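Local structure of MSHA biogenesis protein MshE (Vibrio cholerae, 5HTL) at residues R7-L10 with G11-L14. The protein binds cyclic di-GMP with high affinity through its MshEN domain and probably takes part in MSHA pilus biogenesis. Numbering follows the deposited sequence.
Sequences RKRL and GDLL. With C2E (9,9'-[(2R,3R,3aS,5S,7aR,9R,10R,10aS,12S,14aR)-3,5,10,12-tetrahydroxy-5,12-dioxidooctahydro-2H,7H-difuro[3,2-d:3',2'-j][1,3,7,9,2,8]tetraoxadiphosphacyclododecine-2,9-diyl]bis(2-amino-1,9-dihydro-6H-purin-6-one)), chain C.
Arg9 lays its guanidinium over a guanine of cyclic di-GMP while its edge grips Asp12: ligand N1 sits 3.2 Å from Arg9 CZ, over the centre of the guanidinium, and Arg9 NE donates to Asp12 OD2 at 2.7 Å. This salt bridge is nearly straight at NE (164°) and lies close to the guanidinium plane, but it reaches the carboxylate from above its plane. Arginine suits the place because one flat cation can spread over a base and still use its edge for an anion. With chi1 at 62°, CG is tucked over the backbone, flanked by N and C, and the straight chain beyond it runs past Asp12 OD2 along the guanine.

Arg9 is also the N-cap residue, and Leu13 N hydrogen-bonds its carbonyl O at 3.1 Å. The amides of Leu10 and Gly11 face the ligand. Leu10 N hydrogen-bonds phosphate oxygen O2P at 2.7 Å, where the helix dipole probably favours the negative charge; Gly11 N donates to guanine N7 at 3.1 Å. Gly11, lacking a side chain, lets guanine O6 lie close against its CA. Arg7 NH1 hydrogen-bonds ribose hydroxyl O2A (3.0 Å), while its NH2 pairs with Glu116 of the second subunit.

Leu10 CG meets Leu14 CD1 one turn on (3.9 Å), while Leu10 CD2 touches the second guanine. Lys8's long aliphatic chain lies against Leu13 as its ammonium reaches Glu16. Helix 10-16 starts at the nucleotide, and its apolar Leu13 and Leu14 fill the buried side against Phe57 of helix 51-62, whose Gln61 hydrogen-bonds both Lys8 O and the ligand.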
ATOM      1  N   ARG A   7       2.245  11.129  -1.707  1.00 30.11           N
ATOM      2  CA  ARG A   7       1.527  11.061  -0.452  1.00 18.29           C
ATOM      3  C   ARG A   7       1.244  12.483   0.008  1.00 14.09           C
ATOM      4  O   ARG A   7       1.861  13.434  -0.485  1.00 16.07           O
ATOM      5  CB  ARG A   7       2.427  10.382   0.569  1.00 17.38           C
ATOM      6  CG  ARG A   7       3.696  11.180   0.803  1.00 16.43           C
ATOM      7  CD  ARG A   7       4.777  10.365   1.471  1.00 14.63           C
ATOM      8  NE  ARG A   7       5.345   9.412   0.527  1.00 16.77           N
ATOM      9  CZ  ARG A   7       6.441   8.702   0.750  1.00 16.71           C
ATOM     10  NH1 ARG A   7       7.098   8.841   1.896  1.00 15.55           N
ATOM     11  NH2 ARG A   7       6.887   7.864  -0.179  1.00 18.85           N
ATOM     12  N   LYS A   8       0.318  12.630   0.945  1.00 14.08           N
ATOM     13  CA  LYS A   8       0.145  13.907   1.612  1.00 12.86           C
ATOM     14  C   LYS A   8       1.307  14.018   2.592  1.00 15.45           C
ATOM     15  O   LYS A   8       1.608  13.059   3.295  1.00 15.86           O
ATOM     16  CB  LYS A   8      -1.183  13.935   2.357  1.00 15.43           C
ATOM     17  CG  LYS A   8      -1.439  15.232   3.083  1.00 21.60           C
ATOM     18  CD  LYS A   8      -2.699  15.147   3.908  1.00 28.71           C
ATOM     19  CE  LYS A   8      -2.967  16.477   4.557  1.00 34.64           C
ATOM     20  NZ  LYS A   8      -3.185  17.534   3.527  1.00 39.01           N
ATOM     21  N   ARG A   9       1.982  15.161   2.653  1.00 14.27           N
ATOM     22  CA  ARG A   9       3.134  15.222   3.548  1.00 16.60           C
ATOM     23  C   ARG A   9       2.715  15.138   5.013  1.00 13.06           C
ATOM     24  O   ARG A   9       1.605  15.539   5.391  1.00 13.82           O
ATOM     25  CB  ARG A   9       4.054  16.407   3.249  1.00 24.95           C
ATOM     26  CG  ARG A   9       3.426  17.745   3.418  1.00 24.94           C
ATOM     27  CD  ARG A   9       4.355  18.826   2.899  1.00 24.34           C
ATOM     28  NE  ARG A   9       3.799  20.135   3.177  1.00 25.43           N
ATOM     29  CZ  ARG A   9       4.390  21.278   2.855  1.00 19.97           C
ATOM     30  NH1 ARG A   9       5.563  21.271   2.234  1.00 22.88           N
ATOM     31  NH2 ARG A   9       3.803  22.419   3.153  1.00 31.08           N
ATOM     32  N   LEU A  10       3.604  14.592   5.832  1.00 14.22           N
ATOM     33  CA  LEU A  10       3.245  14.160   7.173  1.00 15.56           C
ATOM     34  C   LEU A  10       2.827  15.297   8.091  1.00 12.62           C
ATOM     35  O   LEU A  10       1.860  15.152   8.827  1.00 12.68           O
ATOM     36  CB  LEU A  10       4.384  13.343   7.798  1.00 13.38           C
ATOM     37  CG  LEU A  10       4.063  12.735   9.161  1.00 13.60           C
ATOM     38  CD1 LEU A  10       2.939  11.723   9.037  1.00 19.59           C
ATOM     39  CD2 LEU A  10       5.314  12.104   9.747  1.00 14.62           C
ATOM     40  N   GLY A  11       3.534  16.428   8.042  1.00 13.85           N
ATOM     41  CA  GLY A  11       3.184  17.571   8.872  1.00 13.52           C
ATOM     42  C   GLY A  11       1.750  18.024   8.651  1.00 15.20           C
ATOM     43  O   GLY A  11       0.970  18.119   9.604  1.00 15.66           O
ATOM     44  N   ASP A  12       1.397  18.293   7.397  1.00 15.65           N
ATOM     45  CA  ASP A  12       0.045  18.725   7.062  1.00 15.27           C
ATOM     46  C   ASP A  12      -0.995  17.705   7.481  1.00 15.31           C
ATOM     47  O   ASP A  12      -2.063  18.075   7.956  1.00 14.06           O
ATOM     48  CB  ASP A  12      -0.071  19.012   5.564  1.00 18.86           C
ATOM     49  CG  ASP A  12       0.773  20.195   5.130  1.00 28.97           C
ATOM     50  OD1 ASP A  12       0.950  21.134   5.938  1.00 31.21           O
ATOM     51  OD2 ASP A  12       1.259  20.180   3.981  1.00 32.74           O
ATOM     52  N   LEU A  13      -0.682  16.424   7.322  1.00 13.37           N
ATOM     53  CA  LEU A  13      -1.601  15.372   7.740  1.00 12.14           C
ATOM     54  C   LEU A  13      -1.861  15.453   9.247  1.00 14.71           C
ATOM     55  O   LEU A  13      -3.006  15.396   9.705  1.00 14.45           O
ATOM     56  CB  LEU A  13      -1.021  14.001   7.356  1.00 15.11           C
ATOM     57  CG  LEU A  13      -1.832  12.733   7.630  1.00 18.69           C
ATOM     58  CD1 LEU A  13      -1.357  11.630   6.710  1.00 20.84           C
ATOM     59  CD2 LEU A  13      -1.668  12.269   9.053  1.00 27.84           C
ATOM     60  N   LEU A  14      -0.788  15.565  10.027  1.00 11.99           N
ATOM     61  CA  LEU A  14      -0.907  15.612  11.478  1.00 12.97           C
ATOM     62  C   LEU A  14      -1.630  16.866  11.966  1.00 14.37           C
ATOM     63  O   LEU A  14      -2.333  16.833  12.968  1.00 16.30           O
ATOM     64  CB  LEU A  14       0.479  15.524  12.115  1.00 12.41           C
ATOM     65  CG  LEU A  14       1.197  14.190  11.902  1.00 11.19           C
ATOM     66  CD1 LEU A  14       2.626  14.285  12.403  1.00 14.69           C
ATOM     67  CD2 LEU A  14       0.458  13.082  12.621  1.00 15.56           C
TER
HETATM   68  P1  C2E C 201       6.779  13.432   3.511  1.00 14.03           P
HETATM   69  O2P C2E C 201       5.730  13.431   4.596  1.00 13.94           O
HETATM   70  O1P C2E C 201       6.180  13.530   2.124  1.00 16.88           O
HETATM   71  O5' C2E C 201       7.761  14.639   3.787  1.00 14.37           O
HETATM   72  C5' C2E C 201       8.951  14.903   3.097  1.00 15.21           C
HETATM   73  C4' C2E C 201       9.795  15.920   3.714  1.00 14.67           C
HETATM   74  O4' C2E C 201       9.144  17.154   3.751  1.00 15.97           O
HETATM   75  C3' C2E C 201      10.119  15.588   5.145  1.00 14.50           C
HETATM   76  O3' C2E C 201      11.350  14.910   5.216  1.00 16.32           O
HETATM   77  C2' C2E C 201      10.091  16.819   5.802  1.00 17.23           C
HETATM   78  O2' C2E C 201      11.417  17.385   5.865  1.00 22.47           O
HETATM   79  C1' C2E C 201       9.178  17.702   5.036  1.00 16.92           C
HETATM   80  N9  C2E C 201       7.848  17.661   5.561  1.00 18.02           N
HETATM   81  C8  C2E C 201       6.988  16.751   6.010  1.00 14.47           C
HETATM   82  N7  C2E C 201       5.866  17.414   6.318  1.00 14.75           N
HETATM   83  C5  C2E C 201       6.039  18.743   6.052  1.00 13.99           C
HETATM   84  C6  C2E C 201       5.180  19.839   6.189  1.00 14.74           C
HETATM   85  O6  C2E C 201       3.932  19.680   6.672  1.00 16.61           O
HETATM   86  N1  C2E C 201       5.618  21.057   5.846  1.00 16.03           N
HETATM   87  C2  C2E C 201       6.854  21.210   5.364  1.00 18.21           C
HETATM   88  N2  C2E C 201       7.262  22.536   5.016  1.00 20.60           N
HETATM   89  N3  C2E C 201       7.720  20.184   5.209  1.00 18.72           N
HETATM   90  C4  C2E C 201       7.344  18.930   5.546  1.00 19.09           C
HETATM   91  P11 C2E C 201      11.583  13.736   6.267  1.00 15.54           P
HETATM   92  O21 C2E C 201      13.045  13.321   6.268  1.00 19.21           O
HETATM   93  O11 C2E C 201      11.243  14.277   7.625  1.00 17.09           O
HETATM   94  O5A C2E C 201      10.607  12.543   6.023  1.00 15.47           O
HETATM   95  C5A C2E C 201      10.639  11.782   4.827  1.00 16.05           C
HETATM   96  C4A C2E C 201       9.490  10.950   4.578  1.00 14.38           C
HETATM   97  O4A C2E C 201       9.437   9.859   5.561  1.00 15.17           O
HETATM   98  C3A C2E C 201       8.206  11.665   4.752  1.00 14.24           C
HETATM   99  O3A C2E C 201       7.628  12.098   3.537  1.00 12.77           O
HETATM  100  C2A C2E C 201       7.312  10.721   5.450  1.00 14.51           C
HETATM  101  O2A C2E C 201       6.584   9.921   4.607  1.00 16.93           O
HETATM  102  C1A C2E C 201       8.208   9.845   6.250  1.00 15.72           C
HETATM  103  N91 C2E C 201       8.513  10.232   7.621  1.00 12.87           N
HETATM  104  C81 C2E C 201       8.545  11.463   8.168  1.00 14.33           C
HETATM  105  N71 C2E C 201       8.914  11.372   9.458  1.00 15.13           N
HETATM  106  C51 C2E C 201       9.132  10.066   9.742  1.00 14.54           C
HETATM  107  C61 C2E C 201       9.531   9.343  10.871  1.00 21.69           C
HETATM  108  O61 C2E C 201       9.817   9.962  12.075  1.00 19.54           O
HETATM  109  N11 C2E C 201       9.645   8.018  10.794  1.00 19.21           N
HETATM  110  C21 C2E C 201       9.388   7.373   9.660  1.00 18.58           C
HETATM  111  N21 C2E C 201       9.533   5.973   9.685  1.00 20.78           N
HETATM  112  N31 C2E C 201       9.011   8.013   8.546  1.00 17.71           N
HETATM  113  C41 C2E C 201       8.881   9.357   8.575  1.00 16.21           C